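Local atomic coordinates of filamentous hemagglutinin (Bordetella pertussis, PDB entry 1RWR), a protein that is an adhesin whose N-terminal beta-helical secretion domain probably directs its export from the cell by the two-partner secretion pathway. Residues N34-F39 with I76-T81; N121-T126 with I136-Q141; G29-N34 with P129-G134; V21-P26 with R71-I76. All coordinates share one frame; numbering follows the deposited sequence.

Interaction 1 (N34-F39 with I76-T81); sequences NKFQQF and ILAEVT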
loop_
_atom_site.group_PDB
_atom_site.type_symbol
_atom_site.label_atom_id
_atom_site.label_comp_id
_atom_site.label_asym_id
_atom_site.label_seq_id
_atom_site.Cartn_x
_atom_site.Cartn_y
_atom_site.Cartn_z
ATOM N N ASN A 34 -1.906 15.906 -3.976
ATOM C CA ASN A 34 -1.841 16.672 -2.759
ATOM C C ASN A 34 -0.454 16.543 -2.153
ATOM O O ASN A 34 -0.016 15.430 -1.853
ATOM C CB ASN A 34 -2.859 16.136 -1.783
ATOM C CG ASN A 34 -4.257 16.256 -2.318
ATOM O OD1 ASN A 34 -4.839 17.347 -2.220
ATOM N ND2 ASN A 34 -4.757 15.201 -3.029
ATOM N N LYS A 35 0.252 17.656 -2.037
ATOM C CA LYS A 35 1.582 17.664 -1.418
ATOM C C LYS A 35 1.438 18.095 0.007
ATOM O O LYS A 35 0.632 18.977 0.325
ATOM C CB LYS A 35 2.551 18.574 -2.175
ATOM C CG LYS A 35 2.995 17.978 -3.526
ATOM C CD LYS A 35 3.789 18.977 -4.325
ATOM C CE LYS A 35 4.192 18.419 -5.667
ATOM N NZ LYS A 35 5.463 17.607 -5.555
ATOM N N PHE A 36 2.219 17.464 0.870
ATOM C CA PHE A 36 2.249 17.728 2.293
ATOM C C PHE A 36 3.675 17.839 2.774
ATOM O O PHE A 36 4.537 17.050 2.381
ATOM C CB PHE A 36 1.652 16.549 3.056
ATOM C CG PHE A 36 0.181 16.381 2.882
ATOM C CD1 PHE A 36 -0.695 16.935 3.788
ATOM C CD2 PHE A 36 -0.331 15.669 1.791
ATOM C CE1 PHE A 36 -2.079 16.784 3.638
ATOM C CE2 PHE A 36 -1.706 15.512 1.666
ATOM C CZ PHE A 36 -2.567 16.071 2.583
ATOM N N GLN A 37 3.914 18.805 3.651
ATOM C CA GLN A 37 5.167 18.861 4.400
ATOM C C GLN A 37 5.261 17.682 5.384
ATOM O O GLN A 37 6.344 17.080 5.526
ATOM C CB GLN A 37 5.237 20.181 5.162
ATOM C CG GLN A 37 6.604 20.538 5.658
ATOM C CD GLN A 37 6.754 20.330 7.139
ATOM O OE1 GLN A 37 5.884 20.734 7.933
ATOM N NE2 GLN A 37 7.859 19.695 7.535
ATOM N N GLN A 38 4.132 17.384 6.039
ATOM C CA GLN A 38 3.962 16.283 6.970
ATOM C C GLN A 38 2.611 15.602 6.721
ATOM O O GLN A 38 1.581 16.287 6.563
ATOM C CB GLN A 38 3.985 16.796 8.422
ATOM C CG GLN A 38 5.358 17.256 8.864
ATOM C CD GLN A 38 5.397 17.595 10.311
ATOM O OE1 GLN A 38 5.447 16.690 11.172
ATOM N NE2 GLN A 38 5.348 18.885 10.613
ATOM N N PHE A 39 2.626 14.272 6.639
ATOM C CA PHE A 39 1.383 13.477 6.520
ATOM C C PHE A 39 1.380 12.309 7.479
ATOM O O PHE A 39 2.233 11.401 7.386
ATOM C CB PHE A 39 1.184 12.972 5.092
ATOM C CG PHE A 39 -0.156 12.366 4.874
ATOM C CD1 PHE A 39 -1.226 13.167 4.511
ATOM C CD2 PHE A 39 -0.364 10.996 5.066
ATOM C CE1 PHE A 39 -2.499 12.625 4.343
ATOM C CE2 PHE A 39 -1.647 10.457 4.941
ATOM C CZ PHE A 39 -2.700 11.274 4.582
ATOM N N ILE A 76 -6.654 9.795 -5.418
ATOM C CA ILE A 76 -6.205 10.813 -4.501
ATOM C C ILE A 76 -4.805 10.384 -4.050
ATOM O O ILE A 76 -4.628 9.335 -3.441
ATOM C CB ILE A 76 -7.176 10.897 -3.286
ATOM C CG1 ILE A 76 -8.594 11.374 -3.718
ATOM C CG2 ILE A 76 -6.631 11.873 -2.235
ATOM C CD1 ILE A 76 -9.688 11.128 -2.700
ATOM N N LEU A 77 -3.815 11.196 -4.425
ATOM C CA LEU A 77 -2.446 11.028 -4.050
ATOM C C LEU A 77 -2.083 12.044 -2.974
ATOM O O LEU A 77 -2.307 13.247 -3.152
ATOM C CB LEU A 77 -1.599 11.352 -5.266
ATOM C CG LEU A 77 -0.086 11.413 -5.105
ATOM C CD1 LEU A 77 0.534 10.098 -4.614
ATOM C CD2 LEU A 77 0.485 11.785 -6.471
ATOM N N ALA A 78 -1.535 11.554 -1.879
ATOM C CA ALA A 78 -0.962 12.350 -0.827
ATOM C C ALA A 78 0.525 12.057 -0.864
ATOM O O ALA A 78 0.921 10.922 -0.609
ATOM C CB ALA A 78 -1.543 11.929 0.562
ATOM N N GLU A 79 1.333 13.058 -1.196
ATOM C CA GLU A 79 2.785 12.930 -1.323
ATOM C C GLU A 79 3.466 13.807 -0.302
ATOM O O GLU A 79 3.180 14.994 -0.246
ATOM C CB GLU A 79 3.232 13.431 -2.708
ATOM C CG GLU A 79 4.724 13.322 -2.924
ATOM C CD GLU A 79 5.239 14.061 -4.154
ATOM O OE1 GLU A 79 4.434 14.592 -4.921
ATOM O OE2 GLU A 79 6.473 14.041 -4.401
ATOM N N VAL A 80 4.342 13.242 0.507
ATOM C CA VAL A 80 5.118 14.025 1.455
ATOM C C VAL A 80 6.374 14.551 0.768
ATOM O O VAL A 80 7.148 13.781 0.200
ATOM C CB VAL A 80 5.502 13.208 2.696
ATOM C CG1 VAL A 80 6.505 13.980 3.584
ATOM C CG2 VAL A 80 4.285 12.853 3.492
ATOM N N THR A 81 6.589 15.869 0.874
ATOM C CA THR A 81 7.705 16.534 0.206
ATOM C C THR A 81 8.910 16.852 1.101
ATOM O O THR A 81 9.963 17.191 0.568
ATOM C CB THR A 81 7.250 17.839 -0.389
ATOM O OG1 THR A 81 6.920 18.712 0.698
ATOM C CG2 THR A 81 6.028 17.680 -1.154
#
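Lys35 and Glu79 run alongside each other off neighbouring strands: the glutamate sets CG anti to its backbone N (chi1 -180°) and runs on extended, while the lysine chain bends at its last torsion (chi4 -84°). NZ thereby comes 3.2 Å from Glu79 OE1 as a salt bridge, approaching from above the carboxylate plane. Asn34, on the opposite face of the sheet, gives ND2 to Leu77 O at 3.1 Å. That carbonyl also takes Asn34 N, so two donors grip it. Further along, Glu79 N binds Asn34 O, Phe36 N binds Glu79 O and Thr81 N binds Phe36 O, the regular pattern of a parallel pair at the N-terminal end of the beta-helix. Ala78 CB sits over one face of the Phe39 ring, 4.2 Å from its centroid, and lies 3.8 Å from Phe36 CE2. Val80 CG2 reaches Phe39 CB at 3.5 Å. Asn34 OD1 is held by Thr9 OG1 and Ala24 N. The buried Glu79 carboxylate also meets His33 NE2 and Arg128 NH1, a cluster of donors and positive charge that would probably keep it ionised.

Interaction 2 (N121-T126 with I136-Q141); sequences NLTLTT and IGLDVQ
Van der Waals packing, centred on Leu138 and Thr125, makes up the direct contact. The threonine methyl CG2 lies 3.9 Å from both Leu138 CD1 and Leu138 CD2, as if seated in the fork of the leucine. It is placed there by a first torsion (chi1 -172°) that sets OG1 anti to the backbone N and turns CG2 into the position between N and the carbonyl carbon. Thr123 comes at the same leucine end-on, CG2 to CD1 of Leu138 at 4.2 Å. Val140 spreads its two methyls over the next part of the strand: CG2 is 4.1 Å from Thr125 OG1, and CG1 is 3.9 Å from Thr126 OG1.

These residues join two layers of the fold. Strand 119-125 belongs to the long parallel sheet of the beta-helix and turns Leu122 and Leu124 to the other side, against Leu101, Leu114 and Phe160. Strand 135-140 belongs to a four-stranded antiparallel sheet laid against the helix. The axes of the two strand segments come within 9.9 Å, at an angle of 31°.

Polar linkage across the pair goes through one water, which donates to Thr126 O at 2.8 Å and accepts from Gln141 N at 2.9 Å. The hydroxyls of Thr125 and Thr126 have partners of their own: Thr125 OG1 bonds Val163 O and Gly127 N, and Thr126 OG1 bonds Gln142 O.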
loop_
_atom_site.group_PDB
_atom_site.type_symbol
_atom_site.label_atom_id
_atom_site.label_comp_id
_atom_site.label_asym_id
_atom_site.label_seq_id
_atom_site.Cartn_x
_atom_site.Cartn_y
_atom_site.Cartn_z
ATOM N N ASN A 121 -9.229 1.306 -3.884
ATOM C CA ASN A 121 -7.953 0.576 -3.779
ATOM C C ASN A 121 -7.024 1.437 -2.940
ATOM O O ASN A 121 -7.242 2.652 -2.805
ATOM C CB ASN A 121 -7.302 0.374 -5.146
ATOM C CG ASN A 121 -8.161 -0.430 -6.099
ATOM O OD1 ASN A 121 -8.359 -1.616 -5.881
ATOM N ND2 ASN A 121 -8.713 0.225 -7.150
ATOM N N LEU A 122 -5.975 0.841 -2.391
ATOM C CA LEU A 122 -5.003 1.561 -1.559
ATOM C C LEU A 122 -3.593 1.153 -1.896
ATOM O O LEU A 122 -3.291 -0.043 -1.903
ATOM C CB LEU A 122 -5.222 1.274 -0.060
ATOM C CG LEU A 122 -4.280 1.892 0.963
ATOM C CD1 LEU A 122 -4.248 3.430 0.924
ATOM C CD2 LEU A 122 -4.650 1.514 2.321
ATOM N N THR A 123 -2.728 2.134 -2.165
ATOM C CA THR A 123 -1.297 1.934 -2.364
ATOM C C THR A 123 -0.510 2.749 -1.341
ATOM O O THR A 123 -0.752 3.970 -1.184
ATOM C CB THR A 123 -0.939 2.434 -3.741
ATOM O OG1 THR A 123 -1.798 1.807 -4.722
ATOM C CG2 THR A 123 0.510 2.163 -4.115
ATOM N N LEU A 124 0.413 2.080 -0.639
ATOM C CA LEU A 124 1.346 2.711 0.284
ATOM C C LEU A 124 2.714 2.581 -0.324
ATOM O O LEU A 124 3.145 1.471 -0.658
ATOM C CB LEU A 124 1.313 2.019 1.634
ATOM C CG LEU A 124 -0.048 1.993 2.302
ATOM C CD1 LEU A 124 0.104 1.339 3.703
ATOM C CD2 LEU A 124 -0.640 3.412 2.384
ATOM N N THR A 125 3.400 3.699 -0.510
ATOM C CA THR A 125 4.644 3.669 -1.262
ATOM C C THR A 125 5.695 4.612 -0.688
ATOM O O THR A 125 5.378 5.663 -0.132
ATOM C CB THR A 125 4.370 3.918 -2.800
ATOM O OG1 THR A 125 5.575 3.699 -3.531
ATOM C CG2 THR A 125 3.994 5.360 -3.059
ATOM N N THR A 126 6.961 4.226 -0.814
ATOM C CA THR A 126 8.048 5.187 -0.614
ATOM C C THR A 126 8.588 5.697 -1.940
ATOM O O THR A 126 9.613 6.379 -1.957
ATOM C CB THR A 126 9.200 4.597 0.197
ATOM O OG1 THR A 126 9.766 3.471 -0.516
ATOM C CG2 THR A 126 8.678 4.083 1.500
ATOM N N ILE A 136 0.157 7.697 -13.274
ATOM C CA ILE A 136 0.966 7.901 -12.089
ATOM C C ILE A 136 2.069 6.850 -12.076
ATOM O O ILE A 136 1.793 5.657 -12.060
ATOM C CB ILE A 136 0.121 7.723 -10.823
ATOM C CG1 ILE A 136 -1.084 8.693 -10.786
ATOM C CG2 ILE A 136 1.013 7.911 -9.615
ATOM C CD1 ILE A 136 -2.044 8.437 -9.714
ATOM N N GLY A 137 3.321 7.280 -12.108
ATOM C CA GLY A 137 4.459 6.388 -11.921
ATOM C C GLY A 137 5.066 6.655 -10.568
ATOM O O GLY A 137 5.056 7.788 -10.077
ATOM N N LEU A 138 5.548 5.603 -9.928
ATOM C CA LEU A 138 6.132 5.708 -8.603
ATOM C C LEU A 138 7.560 5.247 -8.704
ATOM O O LEU A 138 7.798 4.070 -8.961
ATOM C CB LEU A 138 5.369 4.795 -7.632
ATOM C CG LEU A 138 3.894 5.173 -7.461
ATOM C CD1 LEU A 138 3.136 4.117 -6.705
ATOM C CD2 LEU A 138 3.738 6.554 -6.803
ATOM N N ASP A 139 8.515 6.133 -8.486
ATOM C CA ASP A 139 9.922 5.765 -8.622
ATOM C C ASP A 139 10.482 5.510 -7.244
ATOM O O ASP A 139 10.785 6.426 -6.488
ATOM C CB ASP A 139 10.710 6.859 -9.311
ATOM C CG ASP A 139 10.406 6.917 -10.760
ATOM O OD1 ASP A 139 10.227 5.834 -11.361
ATOM O OD2 ASP A 139 10.304 8.013 -11.340
ATOM N N VAL A 140 10.609 4.236 -6.957
ATOM C CA VAL A 140 11.139 3.792 -5.679
ATOM C C VAL A 140 12.652 3.690 -5.727
ATOM O O VAL A 140 13.200 2.842 -6.434
ATOM C CB VAL A 140 10.554 2.403 -5.286
ATOM C CG1 VAL A 140 11.098 2.027 -3.939
ATOM C CG2 VAL A 140 9.033 2.457 -5.275
ATOM N N GLN A 141 13.317 4.525 -4.946
ATOM C CA GLN A 141 14.762 4.449 -4.785
ATOM C C GLN A 141 15.193 4.312 -3.336
ATOM O O GLN A 141 16.339 3.977 -3.082
ATOM C CB GLN A 141 15.423 5.660 -5.412
ATOM C CG GLN A 141 15.191 5.660 -6.923
ATOM C CD GLN A 141 15.772 6.849 -7.558
ATOM O OE1 GLN A 141 15.238 7.946 -7.419
ATOM N NE2 GLN A 141 16.898 6.671 -8.212
HETATM O O HOH W 1 12.127 6.570 -3.238
#

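Interaction 3 (G29-N34 with P129-G134); sequences GGVSHN and PSVNGG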
loop_
_atom_site.group_PDB
_atom_site.type_symbol
_atom_site.label_atom_id
_atom_site.label_comp_id
_atom_site.label_asym_id
_atom_site.label_seq_id
_atom_site.Cartn_x
_atom_site.Cartn_y
_atom_site.Cartn_z
ATOM N N GLY A 29 -7.233 13.807 -15.881
ATOM C CA GLY A 29 -7.256 12.376 -15.716
ATOM C C GLY A 29 -7.836 11.881 -14.397
ATOM O O GLY A 29 -7.811 10.708 -14.158
ATOM N N GLY A 30 -8.370 12.777 -13.578
ATOM C CA GLY A 30 -9.041 12.455 -12.348
ATOM C C GLY A 30 -8.129 12.331 -11.159
ATOM O O GLY A 30 -8.574 11.923 -10.080
ATOM N N VAL A 31 -6.866 12.682 -11.312
ATOM C CA VAL A 31 -5.918 12.547 -10.186
ATOM C C VAL A 31 -5.853 13.844 -9.369
ATOM O O VAL A 31 -5.536 14.912 -9.896
ATOM C CB VAL A 31 -4.490 12.206 -10.701
ATOM C CG1 VAL A 31 -3.465 12.195 -9.550
ATOM C CG2 VAL A 31 -4.485 10.889 -11.470
ATOM N N SER A 32 -6.061 13.748 -8.064
ATOM C CA SER A 32 -5.883 14.864 -7.162
ATOM C C SER A 32 -4.515 14.674 -6.508
ATOM O O SER A 32 -4.318 13.710 -5.771
ATOM C CB SER A 32 -6.979 14.874 -6.115
ATOM O OG SER A 32 -6.743 15.854 -5.104
ATOM N N HIS A 33 -3.580 15.575 -6.813
ATOM C CA HIS A 33 -2.204 15.495 -6.338
ATOM C C HIS A 33 -2.043 16.465 -5.174
ATOM O O HIS A 33 -2.088 17.685 -5.335
ATOM C CB HIS A 33 -1.241 15.803 -7.496
ATOM C CG HIS A 33 0.186 15.514 -7.187
ATOM N ND1 HIS A 33 1.161 15.457 -8.157
ATOM C CD2 HIS A 33 0.809 15.278 -6.003
ATOM C CE1 HIS A 33 2.321 15.178 -7.590
ATOM N NE2 HIS A 33 2.136 15.063 -6.281
ATOM N N ASN A 34 -1.906 15.906 -3.976
ATOM C CA ASN A 34 -1.841 16.672 -2.759
ATOM C C ASN A 34 -0.454 16.543 -2.153
ATOM O O ASN A 34 -0.016 15.430 -1.853
ATOM C CB ASN A 34 -2.859 16.136 -1.783
ATOM C CG ASN A 34 -4.257 16.256 -2.318
ATOM O OD1 ASN A 34 -4.839 17.347 -2.220
ATOM N ND2 ASN A 34 -4.757 15.201 -3.029
ATOM N N PRO A 129 6.347 10.153 -6.712
ATOM C CA PRO A 129 5.383 10.106 -7.820
ATOM C C PRO A 129 5.753 11.008 -8.968
ATOM O O PRO A 129 6.209 12.113 -8.725
ATOM C CB PRO A 129 4.087 10.620 -7.224
ATOM C CG PRO A 129 4.375 10.931 -5.812
ATOM C CD PRO A 129 5.818 10.885 -5.560
ATOM N N SER A 130 5.557 10.517 -10.173
ATOM C CA SER A 130 5.512 11.354 -11.374
ATOM C C SER A 130 4.106 11.240 -11.926
ATOM O O SER A 130 3.683 10.141 -12.289
ATOM C CB SER A 130 6.522 10.843 -12.384
ATOM O OG SER A 130 7.807 11.282 -11.995
ATOM N N VAL A 131 3.392 12.356 -12.015
ATOM C CA VAL A 131 2.001 12.375 -12.454
ATOM C C VAL A 131 1.875 13.135 -13.798
ATOM O O VAL A 131 2.273 14.293 -13.895
ATOM C CB VAL A 131 1.110 13.053 -11.413
ATOM C CG1 VAL A 131 -0.333 13.154 -11.913
ATOM C CG2 VAL A 131 1.185 12.320 -10.068
ATOM N N ASN A 132 1.317 12.460 -14.794
ATOM C CA ASN A 132 1.063 13.007 -16.128
ATOM C C ASN A 132 -0.382 12.706 -16.448
ATOM O O ASN A 132 -0.701 11.657 -16.968
ATOM C CB ASN A 132 2.011 12.361 -17.175
ATOM C CG ASN A 132 1.736 12.829 -18.618
ATOM O OD1 ASN A 132 1.444 13.998 -18.837
ATOM N ND2 ASN A 132 1.849 11.919 -19.598
ATOM N N GLY A 133 -1.262 13.643 -16.124
ATOM C CA GLY A 133 -2.688 13.432 -16.241
ATOM C C GLY A 133 -3.099 12.257 -15.412
ATOM O O GLY A 133 -2.781 12.211 -14.215
ATOM N N GLY A 134 -3.727 11.283 -16.066
ATOM C CA GLY A 134 -4.201 10.085 -15.379
ATOM C C GLY A 134 -3.123 9.075 -15.023
ATOM O O GLY A 134 -3.375 8.133 -14.241
#
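The imidazole of His33 meets Val131 obliquely: methyl CG2 of the valine is 3.7 Å from His33 ND1 and 3.9 Å from His33 CE1. The valine and the imidazole run antiparallel past one another. The other ring nitrogen, NE2, is hydrogen-bonded to Glu79 OE1, which should fix the rotation of the imidazole, and Leu77 packs beside the ring. The second flat group, the Asn34 amide, turns away from this contact: ND2 donates to Ser32 OG at 2.9 Å, with the acceptor 24° out of the amide plane, and also to Leu77 O.

Val31 carries the middle of the contact. Its first torsion (chi1 175°) sends CG1 anti to the backbone N and onto Val131 CG1 at 4.0 Å, while CG2 stands 3.5 Å from Gly133 O. Here a beta-hairpin, strands 128-132 and 135-140, lies against strand 31-36 at the N-terminal edge of the parallel beta-helix sheet. Gly133, with a positive phi of 58°, is part of the turn between the hairpin strands.

Beyond the valines the two segments meet through backbone alone. Gly29 CA comes 3.7 Å from Gly134 N, an approach made between two residues without side chains. Asn27 stitches this end together through both halves of its amide: ND2 bonds Gly133 O on the hairpin turn, and OD1 accepts from Val31 N on the sheet strand.

Interaction 4 (V21-P26 with R71-I76); sequences VNIADP and RQASAI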
loop_
_atom_site.group_PDB
_atom_site.type_symbol
_atom_site.label_atom_id
_atom_site.label_comp_id
_atom_site.label_asym_id
_atom_site.label_seq_id
_atom_site.Cartn_x
_atom_site.Cartn_y
_atom_site.Cartn_z
ATOM N N VAL A 21 -9.371 16.393 4.963
ATOM C CA VAL A 21 -8.486 16.881 3.932
ATOM C C VAL A 21 -9.339 17.354 2.779
ATOM O O VAL A 21 -9.983 16.532 2.103
ATOM C CB VAL A 21 -7.516 15.783 3.436
ATOM C CG1 VAL A 21 -6.625 16.333 2.350
ATOM C CG2 VAL A 21 -6.685 15.235 4.587
ATOM N N ASN A 22 -9.380 18.677 2.584
ATOM C CA ASN A 22 -9.925 19.258 1.364
ATOM C C ASN A 22 -8.865 19.153 0.263
ATOM O O ASN A 22 -8.056 20.046 0.059
ATOM C CB ASN A 22 -10.404 20.699 1.590
ATOM C CG ASN A 22 -11.740 20.753 2.273
ATOM O OD1 ASN A 22 -12.499 19.792 2.228
ATOM N ND2 ASN A 22 -12.039 21.888 2.946
ATOM N N ILE A 23 -8.902 18.009 -0.422
ATOM C CA ILE A 23 -7.986 17.677 -1.480
ATOM C C ILE A 23 -8.051 18.720 -2.606
ATOM O O ILE A 23 -9.070 19.402 -2.767
ATOM C CB ILE A 23 -8.287 16.263 -2.056
ATOM C CG1 ILE A 23 -9.723 16.138 -2.603
ATOM C CG2 ILE A 23 -8.084 15.170 -0.998
ATOM C CD1 ILE A 23 -9.919 14.852 -3.455
ATOM N N ALA A 24 -6.965 18.805 -3.363
ATOM C CA ALA A 24 -6.860 19.649 -4.537
ATOM C C ALA A 24 -7.786 19.203 -5.640
ATOM O O ALA A 24 -8.091 18.012 -5.802
ATOM C CB ALA A 24 -5.401 19.675 -5.039
ATOM N N ASP A 25 -8.232 20.166 -6.438
ATOM C CA ASP A 25 -9.042 19.830 -7.618
ATOM C C ASP A 25 -8.259 18.845 -8.485
ATOM O O ASP A 25 -7.073 19.069 -8.738
ATOM C CB ASP A 25 -9.356 21.110 -8.392
ATOM C CG ASP A 25 -10.542 20.991 -9.291
ATOM O OD1 ASP A 25 -11.391 20.094 -9.073
ATOM O OD2 ASP A 25 -10.696 21.808 -10.251
ATOM N N PRO A 26 -8.859 17.739 -8.918
ATOM C CA PRO A 26 -8.143 16.789 -9.764
ATOM C C PRO A 26 -7.841 17.334 -11.142
ATOM O O PRO A 26 -8.513 18.261 -11.640
ATOM C CB PRO A 26 -9.101 15.593 -9.894
ATOM C CG PRO A 26 -10.418 16.135 -9.602
ATOM C CD PRO A 26 -10.206 17.237 -8.558
ATOM N N ARG A 71 -14.668 19.067 -9.965
ATOM C CA ARG A 71 -15.070 17.704 -10.258
ATOM C C ARG A 71 -14.456 16.811 -9.169
ATOM O O ARG A 71 -13.539 17.202 -8.474
ATOM C CB ARG A 71 -14.598 17.210 -11.621
ATOM C CG ARG A 71 -13.094 17.250 -11.829
ATOM C CD ARG A 71 -12.719 17.264 -13.374
ATOM N NE ARG A 71 -11.494 17.936 -13.836
ATOM C CZ ARG A 71 -10.790 18.913 -13.237
ATOM N NH1 ARG A 71 -11.107 19.417 -12.046
ATOM N NH2 ARG A 71 -9.710 19.402 -13.867
ATOM N N GLN A 72 -14.974 15.602 -9.081
ATOM C CA GLN A 72 -14.484 14.637 -8.119
ATOM C C GLN A 72 -13.293 13.872 -8.672
ATOM O O GLN A 72 -13.206 13.599 -9.863
ATOM C CB GLN A 72 -15.616 13.698 -7.701
ATOM C CG GLN A 72 -16.744 14.420 -6.994
ATOM C CD GLN A 72 -17.948 13.565 -6.769
ATOM O OE1 GLN A 72 -18.464 12.974 -7.736
ATOM N NE2 GLN A 72 -18.420 13.473 -5.501
ATOM N N ALA A 73 -12.385 13.500 -7.766
ATOM C CA ALA A 73 -11.246 12.685 -8.107
ATOM C C ALA A 73 -11.588 11.212 -8.317
ATOM O O ALA A 73 -12.393 10.647 -7.601
ATOM C CB ALA A 73 -10.185 12.807 -6.961
ATOM N N SER A 74 -10.882 10.577 -9.235
ATOM C CA SER A 74 -10.816 9.108 -9.288
ATOM C C SER A 74 -9.613 8.497 -8.543
ATOM O O SER A 74 -9.661 7.336 -8.186
ATOM C CB SER A 74 -10.915 8.604 -10.730
ATOM O OG SER A 74 -9.963 9.227 -11.525
ATOM N N ALA A 75 -8.579 9.291 -8.260
ATOM C CA ALA A 75 -7.392 8.854 -7.516
ATOM C C ALA A 75 -6.943 10.043 -6.684
ATOM O O ALA A 75 -6.875 11.152 -7.175
ATOM C CB ALA A 75 -6.272 8.425 -8.453
ATOM N N ILE A 76 -6.654 9.795 -5.418
ATOM C CA ILE A 76 -6.205 10.813 -4.501
ATOM C C ILE A 76 -4.805 10.384 -4.050
ATOM O O ILE A 76 -4.628 9.335 -3.441
ATOM C CB ILE A 76 -7.176 10.897 -3.286
ATOM C CG1 ILE A 76 -8.594 11.374 -3.718
ATOM C CG2 ILE A 76 -6.631 11.873 -2.235
ATOM C CD1 ILE A 76 -9.688 11.128 -2.700
#
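Ile23 and Ile76 meet at about a right angle inside the N-terminal end of the beta-helix, where the loop after strand 20-22 passes the one that leads into strand 75-80. CD1 of Ile23 is 3.7 Å from Ile76 CG1, and the two CG2 methyls of Ile23 and Ile76 lie 3.8 Å apart. Ile23 reaches this far because its CG1 takes the place between the backbone N and the carbonyl carbon (chi1 58°). Its CD1 also touches the methyl of Ala73, CB, at 4.1 Å.

Pro26 packs against the same methyl, Pro26 CB to Ala73 CB 4.2 Å, and runs along Arg71 in the opposite sense, with CG of the proline 3.7 Å from CG of the arginine. At the surface the Arg71 guanidinium turns its edge to Asp25, NH1 to OD2 3.0 Å. The carboxylate and guanidinium planes stand 63° apart, the hydrogen bond within this salt bridge is weak, and Asp25 OD2 is also bound by Thr70 OG1. Pro26 O is modelled too close to the guanidinium face for that approach to be trusted.

A second shell holds both loops in place. Asn66 and Asn68 each give ND2 to Ile23 O, Asn50 OD1 takes Ala73 N, and Phe48 packs against both isoleucines. Ser32 OG bonds Ala24 O from the adjoining strand. Just upstream, Asn22 is the centre of an inverse gamma turn, closed by a weak bond from Ile23 N to Val21 O of 3.1 Å.

How the interactions relate
Interactions 1, 3 and 4 cluster on one side of the chain's centre, at the N-terminal end of the beta-helix, with centres 10 to 13 Å apart. Interactions 1 and 3 share Asn34 and strand 31-36, and their junction is Glu79 OE1 to His33 NE2, 2.7 Å. Interactions 1 and 4 share Ile76; Asn34 OD1, 2.8 Å from Ala24 N, ties the loop of interaction 4 to strand 31-36. Interaction 2 lies deeper along the helix and connects with interaction 3 through the antiparallel sheet, Gly137 O to Ser130 N at 2.8 Å. The pair 128-132 and 135-140 thus bridges strand 31-36 and strand 119-125.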